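Local coordinates for protein glutaredoxin 1 (PDB 3MSZ) that probably reduces protein disulfides as a small glutaredoxin of the thioredoxin superfamily, with a CxxC redox centre and a pocket that binds glutathione, at residues 4-9 against 22-27; 34-39 against 43-48. All blocks are in the same frame, centred on the assembly; numbering follows the deposited sequence. Where two conformers were deposited one is given.

Contact 1 of 2, residues 4-9 against 22-27; sequences MKVKIY and QWFEEN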
HETATM    1  N   MSE A   4     -13.754  -5.694  -1.113  1.00 63.52           N
HETATM    2  CA  MSE A   4     -12.533  -5.797  -1.914  1.00 50.52           C
HETATM    3  C   MSE A   4     -11.390  -6.213  -0.992  1.00 39.16           C
HETATM    4  O   MSE A   4     -11.464  -6.028   0.212  1.00 48.16           O
HETATM    5  CB  MSE A   4     -12.217  -4.478  -2.626  1.00 46.15           C
HETATM    6  CG  MSE A   4     -11.506  -3.466  -1.758  1.00 48.18           C
HETATM    7 SE   MSE A   4     -11.663  -1.627  -2.378  0.48 51.75          SE
HETATM    8  CE  MSE A   4     -13.416  -1.239  -1.621  1.00 44.60           C
ATOM      9  N   LYS A   5     -10.357  -6.816  -1.553  1.00 33.62           N
ATOM     10  CA  LYS A   5      -9.206  -7.263  -0.780  1.00 36.72           C
ATOM     11  C   LYS A   5      -8.073  -6.228  -0.850  1.00 40.06           C
ATOM     12  O   LYS A   5      -7.502  -5.985  -1.917  1.00 42.96           O
ATOM     13  CB  LYS A   5      -8.715  -8.610  -1.315  1.00 47.62           C
ATOM     14  CG  LYS A   5      -7.234  -8.907  -1.050  1.00 48.82           C
ATOM     15  CD  LYS A   5      -6.774 -10.191  -1.771  1.00 58.51           C
ATOM     16  CE  LYS A   5      -5.248 -10.397  -1.664  1.00 65.57           C
ATOM     17  NZ  LYS A   5      -4.766 -11.747  -2.115  1.00 66.99           N
ATOM     18  N   VAL A   6      -7.766  -5.626   0.295  1.00 37.79           N
ATOM     19  CA  VAL A   6      -6.760  -4.577   0.397  1.00 34.61           C
ATOM     20  C   VAL A   6      -5.568  -5.056   1.196  1.00 27.85           C
ATOM     21  O   VAL A   6      -5.705  -5.548   2.308  1.00 27.41           O
ATOM     22  CB  VAL A   6      -7.305  -3.332   1.101  1.00 34.27           C
ATOM     23  CG1 VAL A   6      -6.202  -2.221   1.153  1.00 27.68           C
ATOM     24  CG2 VAL A   6      -8.586  -2.839   0.412  1.00 34.08           C
ATOM     25  N   LYS A   7      -4.387  -4.892   0.624  1.00 25.19           N
ATOM     26  CA  LYS A   7      -3.156  -5.156   1.341  1.00 25.63           C
ATOM     27  C   LYS A   7      -2.299  -3.892   1.363  1.00 25.92           C
ATOM     28  O   LYS A   7      -2.085  -3.243   0.329  1.00 28.10           O
ATOM     29  CB  LYS A   7      -2.400  -6.293   0.638  1.00 35.01           C
ATOM     30  CG  LYS A   7      -1.090  -6.667   1.300  1.00 42.71           C
ATOM     31  CD  LYS A   7      -1.333  -7.355   2.631  1.00 56.06           C
ATOM     32  CE  LYS A   7      -0.046  -7.876   3.240  1.00 59.10           C
ATOM     33  NZ  LYS A   7       0.512  -9.024   2.466  1.00 59.31           N
ATOM     34  N   ILE A   8      -1.822  -3.531   2.553  0.69 24.43           N
ATOM     35  CA  ILE A   8      -0.948  -2.380   2.718  0.69 21.80           C
ATOM     36  C   ILE A   8       0.348  -2.750   3.429  0.69 23.81           C
ATOM     37  O   ILE A   8       0.333  -3.339   4.518  0.69 24.06           O
ATOM     38  CB  ILE A   8      -1.587  -1.251   3.564  0.69 18.58           C
ATOM     39  CG1 ILE A   8      -3.073  -1.080   3.207  0.69 24.83           C
ATOM     40  CG2 ILE A   8      -0.828   0.055   3.325  0.69 16.25           C
ATOM     41  CD1 ILE A   8      -3.769   0.088   3.946  0.69 23.65           C
ATOM     42  N   TYR A   9       1.462  -2.363   2.816  1.00 22.36           N
ATOM     43  CA  TYR A   9       2.762  -2.551   3.401  1.00 21.08           C
ATOM     44  C   TYR A   9       3.224  -1.234   3.991  1.00 22.41           C
ATOM     45  O   TYR A   9       3.214  -0.206   3.304  1.00 21.06           O
ATOM     46  CB  TYR A   9       3.732  -3.035   2.317  1.00 21.71           C
ATOM     47  CG  TYR A   9       3.401  -4.430   1.820  1.00 28.41           C
ATOM     48  CD1 TYR A   9       3.917  -5.548   2.467  1.00 32.00           C
ATOM     49  CD2 TYR A   9       2.607  -4.628   0.690  1.00 33.45           C
ATOM     50  CE1 TYR A   9       3.634  -6.835   2.016  1.00 33.19           C
ATOM     51  CE2 TYR A   9       2.306  -5.929   0.226  1.00 31.84           C
ATOM     52  CZ  TYR A   9       2.844  -7.019   0.898  1.00 35.29           C
ATOM     53  OH  TYR A   9       2.577  -8.311   0.484  1.00 38.16           O
ATOM     54  N   GLN A  22      -5.851   5.513   7.465  1.00 23.11           N
ATOM     55  CA  GLN A  22      -6.943   6.386   7.865  1.00 22.22           C
ATOM     56  C   GLN A  22      -7.973   6.546   6.755  1.00 23.74           C
ATOM     57  O   GLN A  22      -9.180   6.584   7.015  1.00 22.45           O
ATOM     58  CB  GLN A  22      -6.386   7.759   8.216  1.00 21.14           C
ATOM     59  CG  GLN A  22      -7.451   8.743   8.572  1.00 26.38           C
ATOM     60  CD  GLN A  22      -6.857  10.111   8.944  1.00 30.66           C
ATOM     61  OE1 GLN A  22      -6.808  10.481  10.113  1.00 34.37           O
ATOM     62  NE2 GLN A  22      -6.396  10.843   7.944  1.00 21.39           N
ATOM     63  N   TRP A  23      -7.502   6.635   5.512  1.00 20.62           N
ATOM     64  CA  TRP A  23      -8.427   6.743   4.390  1.00 25.74           C
ATOM     65  C   TRP A  23      -9.335   5.505   4.287  1.00 24.79           C
ATOM     66  O   TRP A  23     -10.553   5.612   4.094  1.00 22.54           O
ATOM     67  CB  TRP A  23      -7.677   6.960   3.064  1.00 28.52           C
ATOM     68  CG  TRP A  23      -8.614   7.262   1.913  1.00 31.54           C
ATOM     69  CD1 TRP A  23      -9.100   8.501   1.547  1.00 37.24           C
ATOM     70  CD2 TRP A  23      -9.220   6.316   1.014  1.00 27.98           C
ATOM     71  NE1 TRP A  23      -9.952   8.375   0.472  1.00 38.29           N
ATOM     72  CE2 TRP A  23     -10.039   7.053   0.115  1.00 35.18           C
ATOM     73  CE3 TRP A  23      -9.151   4.928   0.875  1.00 25.12           C
ATOM     74  CZ2 TRP A  23     -10.777   6.441  -0.924  1.00 31.15           C
ATOM     75  CZ3 TRP A  23      -9.897   4.313  -0.165  1.00 36.45           C
ATOM     76  CH2 TRP A  23     -10.702   5.078  -1.039  1.00 34.15           C
ATOM     77  N   PHE A  24      -8.736   4.327   4.378  1.00 24.21           N
ATOM     78  CA  PHE A  24      -9.509   3.091   4.314  1.00 29.58           C
ATOM     79  C   PHE A  24     -10.486   3.009   5.483  1.00 29.24           C
ATOM     80  O   PHE A  24     -11.661   2.672   5.295  1.00 26.26           O
ATOM     81  CB  PHE A  24      -8.580   1.873   4.267  1.00 28.23           C
ATOM     82  CG  PHE A  24      -7.910   1.699   2.923  1.00 27.12           C
ATOM     83  CD1 PHE A  24      -8.664   1.346   1.803  1.00 28.46           C
ATOM     84  CD2 PHE A  24      -6.553   1.912   2.772  1.00 29.81           C
ATOM     85  CE1 PHE A  24      -8.072   1.210   0.541  1.00 31.16           C
ATOM     86  CE2 PHE A  24      -5.942   1.757   1.521  1.00 31.04           C
ATOM     87  CZ  PHE A  24      -6.714   1.414   0.402  1.00 27.43           C
ATOM     88  N   GLU A  25      -9.990   3.330   6.678  1.00 24.33           N
ATOM     89  CA  GLU A  25     -10.820   3.340   7.887  1.00 30.70           C
ATOM     90  C   GLU A  25     -11.984   4.335   7.819  1.00 29.07           C
ATOM     91  O   GLU A  25     -13.075   4.023   8.267  1.00 26.16           O
ATOM     92  CB  GLU A  25      -9.963   3.589   9.140  1.00 34.95           C
ATOM     93  CG  GLU A  25      -9.104   2.365   9.499  1.00 49.10           C
ATOM     94  CD  GLU A  25      -7.877   2.676  10.359  1.00 61.76           C
ATOM     95  OE1 GLU A  25      -7.419   3.844  10.405  1.00 61.40           O
ATOM     96  OE2 GLU A  25      -7.359   1.724  10.982  1.00 67.40           O
ATOM     97  N   GLU A  26     -11.756   5.526   7.273  1.00 26.41           N
ATOM     98  CA  GLU A  26     -12.812   6.553   7.191  1.00 29.14           C
ATOM     99  C   GLU A  26     -13.859   6.154   6.178  1.00 28.12           C
ATOM    100  O   GLU A  26     -14.967   6.699   6.155  1.00 29.74           O
ATOM    101  CB  GLU A  26     -12.232   7.953   6.863  1.00 33.21           C
ATOM    102  CG  GLU A  26     -11.359   8.553   8.021  1.00 39.04           C
ATOM    103  CD  GLU A  26     -12.148   8.764   9.358  1.00 52.25           C
ATOM    104  OE1 GLU A  26     -13.352   9.088   9.330  1.00 43.81           O
ATOM    105  OE2 GLU A  26     -11.559   8.602  10.450  1.00 60.37           O
ATOM    106  N   ASN A  27     -13.531   5.154   5.370  1.00 23.19           N
ATOM    107  CA  ASN A  27     -14.479   4.633   4.387  1.00 19.77           C
ATOM    108  C   ASN A  27     -14.942   3.195   4.695  1.00 27.73           C
ATOM    109  O   ASN A  27     -15.523   2.500   3.851  1.00 31.53           O
ATOM    110  CB  ASN A  27     -13.887   4.761   2.981  1.00 23.51           C
ATOM    111  CG  ASN A  27     -13.841   6.211   2.525  1.00 31.53           C
ATOM    112  OD1 ASN A  27     -14.863   6.758   2.135  1.00 34.25           O
ATOM    113  ND2 ASN A  27     -12.680   6.866   2.665  1.00 30.77           N
TER
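Phe24, on the inward side of helix 15-26, reaches to Val6 and Ile8 of strand 6-10, and these three buried side chains make up the apolar contact between helix and strand. One position earlier along the helix, Trp23 meets no atom of residues 4-9, yet it shapes the contact by covering the far side of its neighbour: Trp23 CE3 lies 3.7 Å above the plane of the Phe24 ring, near its rim. The indole thus brings an edge to the phenyl face, and the Trp23 side chain also touches Leu78 of helix 75-80 and Ile85 of helix 82-85. Phe24 follows, with CG beside the backbone N (chi1 -74°), a turn that sends the ring toward the strand. Val6 CG1 packs on the face opposite Trp23 in a CH-pi contact, 4.0 Å from the centroid of the Phe24 ring and 19° off its normal. The closest pair is Val6 CG1 to Phe24 CZ at 3.7 Å. A flat, apolar ring suits this place because both of its faces are used at once. This is the first half of a beta-alpha-beta unit of the thioredoxin fold, in which helix 15-26 links the parallel strands 6-10 and 32-35 while covering the sheet. Ile8, two residues along the strand and so on the same face as Val6, slides alongside the phenyl group; in the conformer described, its CD1 comes obliquely to within 3.5 Å of Phe24 CD2, the unbranched end of the side chain supplying the length needed. Ile65 on strand 64-67 touches both Ile8 and Phe24. At the end of the segment, Asn27 folds back over Trp23: Asn27 ND2 donates to Trp23 O at 2.9 Å, nearly straight at 163°, and sits above the centre of the indole.

Contact 2 of 2, residues 34-39 against 43-48; sequences TIIDDY and SKFYDE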
ATOM      1  N   THR A  34       0.901  -5.297   6.530  1.00 23.43           N
ATOM      2  CA  THR A  34       2.188  -5.918   6.835  1.00 28.01           C
ATOM      3  C   THR A  34       3.193  -4.833   7.201  1.00 29.89           C
ATOM      4  O   THR A  34       3.488  -3.964   6.373  1.00 24.80           O
ATOM      5  CB  THR A  34       2.685  -6.662   5.618  1.00 30.56           C
ATOM      6  OG1 THR A  34       1.778  -7.731   5.356  1.00 37.89           O
ATOM      7  CG2 THR A  34       4.087  -7.224   5.834  1.00 34.50           C
ATOM      8  N   ILE A  35       3.690  -4.869   8.440  1.00 30.24           N
ATOM      9  CA  ILE A  35       4.635  -3.865   8.944  1.00 28.13           C
ATOM     10  C   ILE A  35       6.077  -4.372   8.799  1.00 29.99           C
ATOM     11  O   ILE A  35       6.421  -5.432   9.293  1.00 36.09           O
ATOM     12  CB  ILE A  35       4.415  -3.541  10.422  1.00 28.18           C
ATOM     13  CG1 ILE A  35       3.022  -2.957  10.657  1.00 29.46           C
ATOM     14  CG2 ILE A  35       5.443  -2.507  10.900  1.00 30.18           C
ATOM     15  CD1 ILE A  35       2.695  -2.748  12.134  1.00 33.11           C
ATOM     16  N   ILE A  36       6.905  -3.611   8.099  0.55 26.45           N
ATOM     17  CA  ILE A  36       8.317  -3.951   7.941  0.55 28.60           C
ATOM     18  C   ILE A  36       9.177  -2.770   8.379  0.55 28.03           C
ATOM     19  O   ILE A  36       9.511  -1.891   7.581  0.55 25.81           O
ATOM     20  CB  ILE A  36       8.636  -4.319   6.486  0.55 28.77           C
ATOM     21  CG1 ILE A  36       7.875  -3.396   5.526  0.55 26.13           C
ATOM     22  CG2 ILE A  36       8.264  -5.770   6.229  0.55 29.63           C
ATOM     23  CD1 ILE A  36       7.919  -3.831   4.053  0.55 33.85           C
ATOM     24  N   ASP A  37       9.523  -2.739   9.659  1.00 29.11           N
ATOM     25  CA  ASP A  37      10.200  -1.556  10.222  1.00 33.39           C
ATOM     26  C   ASP A  37      11.673  -1.447   9.815  1.00 32.17           C
ATOM     27  O   ASP A  37      12.171  -0.364   9.479  1.00 36.45           O
ATOM     28  CB  ASP A  37      10.062  -1.488  11.747  1.00 37.74           C
ATOM     29  CG  ASP A  37       8.752  -0.806  12.202  1.00 41.01           C
ATOM     30  OD1 ASP A  37       7.991  -0.275  11.351  1.00 39.62           O
ATOM     31  OD2 ASP A  37       8.489  -0.799  13.425  1.00 41.91           O
ATOM     32  N   ASP A  38      12.376  -2.561   9.795  1.00 23.78           N
ATOM     33  CA  ASP A  38      13.819  -2.400   9.579  1.00 32.89           C
ATOM     34  C   ASP A  38      14.254  -2.219   8.121  1.00 31.88           C
ATOM     35  O   ASP A  38      13.601  -2.691   7.165  1.00 34.01           O
ATOM     36  CB  ASP A  38      14.658  -3.433  10.339  1.00 42.02           C
ATOM     37  CG  ASP A  38      14.551  -4.805   9.757  1.00 61.41           C
ATOM     38  OD1 ASP A  38      13.406  -5.300   9.666  1.00 72.28           O
ATOM     39  OD2 ASP A  38      15.603  -5.394   9.407  1.00 65.55           O
ATOM     40  N   TYR A  39      15.346  -1.488   7.962  1.00 29.08           N
ATOM     41  CA  TYR A  39      15.837  -1.145   6.646  1.00 33.72           C
ATOM     42  C   TYR A  39      16.143  -2.423   5.869  1.00 33.62           C
ATOM     43  O   TYR A  39      15.782  -2.528   4.694  1.00 31.48           O
ATOM     44  CB  TYR A  39      17.068  -0.257   6.757  1.00 36.22           C
ATOM     45  CG  TYR A  39      17.677   0.126   5.419  1.00 37.50           C
ATOM     46  CD1 TYR A  39      17.215   1.228   4.721  1.00 38.73           C
ATOM     47  CD2 TYR A  39      18.729  -0.614   4.865  1.00 39.17           C
ATOM     48  CE1 TYR A  39      17.776   1.588   3.505  1.00 48.49           C
ATOM     49  CE2 TYR A  39      19.306  -0.255   3.650  1.00 43.22           C
ATOM     50  CZ  TYR A  39      18.823   0.845   2.978  1.00 49.11           C
ATOM     51  OH  TYR A  39      19.366   1.219   1.771  1.00 56.51           O
ATOM     52  N   SER A  43      14.279  -3.344   2.291  1.00 25.62           N
ATOM     53  CA  SER A  43      14.977  -3.347   1.003  1.00 27.97           C
ATOM     54  C   SER A  43      14.847  -4.700   0.333  1.00 23.80           C
ATOM     55  O   SER A  43      14.835  -4.786  -0.884  1.00 24.06           O
ATOM     56  CB  SER A  43      16.442  -2.929   1.123  1.00 35.84           C
ATOM     57  OG  SER A  43      17.059  -3.623   2.160  1.00 42.75           O
ATOM     58  N   LYS A  44      14.741  -5.752   1.142  1.00 26.43           N
ATOM     59  CA  LYS A  44      14.521  -7.093   0.629  1.00 30.25           C
ATOM     60  C   LYS A  44      13.120  -7.202   0.015  1.00 27.60           C
ATOM     61  O   LYS A  44      12.929  -7.804  -1.030  1.00 22.28           O
ATOM     62  CB  LYS A  44      14.690  -8.127   1.747  1.00 34.20           C
ATOM     63  CG  LYS A  44      14.691  -9.592   1.263  1.00 50.62           C
ATOM     64  CD  LYS A  44      14.556 -10.607   2.422  1.00 59.96           C
ATOM     65  CE  LYS A  44      14.636 -12.068   1.931  1.00 65.75           C
ATOM     66  NZ  LYS A  44      14.514 -13.088   3.038  1.00 68.13           N
ATOM     67  N   PHE A  45      12.136  -6.663   0.708  1.00 24.20           N
ATOM     68  CA  PHE A  45      10.797  -6.548   0.171  1.00 24.12           C
ATOM     69  C   PHE A  45      10.760  -5.713  -1.143  1.00 22.50           C
ATOM     70  O   PHE A  45      10.159  -6.127  -2.132  1.00 22.73           O
ATOM     71  CB  PHE A  45       9.918  -5.910   1.249  1.00 27.27           C
ATOM     72  CG  PHE A  45       8.586  -5.464   0.751  1.00 29.53           C
ATOM     73  CD1 PHE A  45       7.568  -6.381   0.560  1.00 30.27           C
ATOM     74  CD2 PHE A  45       8.351  -4.131   0.479  1.00 31.38           C
ATOM     75  CE1 PHE A  45       6.340  -5.975   0.091  1.00 36.95           C
ATOM     76  CE2 PHE A  45       7.116  -3.716   0.025  1.00 34.00           C
ATOM     77  CZ  PHE A  45       6.110  -4.639  -0.172  1.00 33.05           C
ATOM     78  N   TYR A  46      11.413  -4.552  -1.167  1.00 18.23           N
ATOM     79  CA  TYR A  46      11.480  -3.771  -2.401  1.00 20.28           C
ATOM     80  C   TYR A  46      12.041  -4.585  -3.561  1.00 26.69           C
ATOM     81  O   TYR A  46      11.454  -4.629  -4.663  1.00 22.69           O
ATOM     82  CB  TYR A  46      12.315  -2.490  -2.236  1.00 23.79           C
ATOM     83  CG  TYR A  46      11.762  -1.483  -1.226  1.00 19.93           C
ATOM     84  CD1 TYR A  46      10.398  -1.379  -1.008  1.00 24.40           C
ATOM     85  CD2 TYR A  46      12.622  -0.656  -0.483  1.00 23.35           C
ATOM     86  CE1 TYR A  46       9.875  -0.478  -0.076  1.00 30.57           C
ATOM     87  CE2 TYR A  46      12.115   0.265   0.450  1.00 24.21           C
ATOM     88  CZ  TYR A  46      10.734   0.347   0.642  1.00 33.18           C
ATOM     89  OH  TYR A  46      10.192   1.242   1.542  1.00 34.99           O
ATOM     90  N   ASP A  47      13.175  -5.227  -3.325  0.53 25.71           N
ATOM     91  CA  ASP A  47      13.855  -5.923  -4.412  0.53 27.26           C
ATOM     92  C   ASP A  47      13.004  -7.112  -4.887  0.53 27.49           C
ATOM     93  O   ASP A  47      12.862  -7.357  -6.092  0.53 26.74           O
ATOM     94  CB  ASP A  47      15.267  -6.348  -3.973  0.53 32.84           C
ATOM     95  CG  ASP A  47      16.180  -5.149  -3.648  0.53 40.33           C
ATOM     96  OD1 ASP A  47      15.696  -3.989  -3.541  0.53 38.45           O
ATOM     97  OD2 ASP A  47      17.403  -5.375  -3.490  0.53 46.19           O
ATOM     98  N   GLU A  48      12.399  -7.822  -3.936  1.00 26.41           N
ATOM     99  CA  GLU A  48      11.485  -8.894  -4.245  1.00 29.71           C
ATOM    100  C   GLU A  48      10.285  -8.417  -5.085  1.00 28.01           C
ATOM    101  O   GLU A  48      10.015  -8.954  -6.137  1.00 26.02           O
ATOM    102  CB  GLU A  48      10.974  -9.494  -2.964  1.00 38.38           C
ATOM    103  CG  GLU A  48      11.997 -10.309  -2.244  1.00 53.10           C
ATOM    104  CD  GLU A  48      11.401 -11.047  -1.050  1.00 63.89           C
ATOM    105  OE1 GLU A  48      10.339 -10.601  -0.537  1.00 66.30           O
ATOM    106  OE2 GLU A  48      12.000 -12.069  -0.636  1.00 66.38           O
TER
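The backbones of Tyr39 and Ser43 meet in the first turn of helix 39-50, where Ser43 N donates to Tyr39 O at 2.9 Å, while the chain before it runs out from strand 32-35 and passes Phe45 at the level of Ile36. The Ser43 hydroxyl takes the same acceptor: Ser43 OG donates to Tyr39 O at 3.0 Å, from 28° out of the carbonyl plane. It also makes a weak hydrogen bond with Ala40 O in the same turn. OG can do this because it stands between its own backbone N and carbonyl carbon (chi1 48°), folded back along the helix; a short side chain with a polar end is well matched to the task. Just before the helix, Asp38 occupies the N-cap, its carboxylate reaching Gln41 N in a weak bond, and Arg42 donates to the carbonyls of Ile36 and Asp37, tying the loop to the helix. The whole arrangement is the link by which parallel strand 32-35 of the thioredoxin fold passes into helix 39-50.

Two residues on, at Phe45, the contact becomes apolar. Ile36 CD1, in the conformer described, lies over one face of the Phe45 ring, 4.0 Å from the centroid, a CH-pi contact with Phe45 CD2 as the nearest atom at 3.6 Å. The two side chains cross at about a right angle, and the CD1 methyl at the end of Ile36 does the touching. Phe45 is buried and also touches Ile59, as befits a large apolar residue on the inner side of the helix. Two donors thus share Tyr39 O in the first turn, while a methyl-on-ring contact, less demanding of direction, joins the loop to the buried inner side of the helix.

Contact 1 and contact 2 lie 19 Å apart between centres, on opposite sides of the centre of the chain, and follow one another in series along it. The sheet joins them: strands 6-10 and 32-35 run parallel as neighbours, with Ile8 O and Thr34 N 2.9 Å apart in a probable hydrogen bond. While Ile8 faces helix 15-26, Tyr9, next along the strand, packs on Phe45 of helix 39-50, Tyr9 CG lying 3.4 Å from Phe45 CZ. Neither contact touches the bound glutathione, from which the side chains of Ile8 and Phe45 are about 9 and 12 Å away. The strand of contact 1 leads toward the CxxC pair, Cys14 and Cys17.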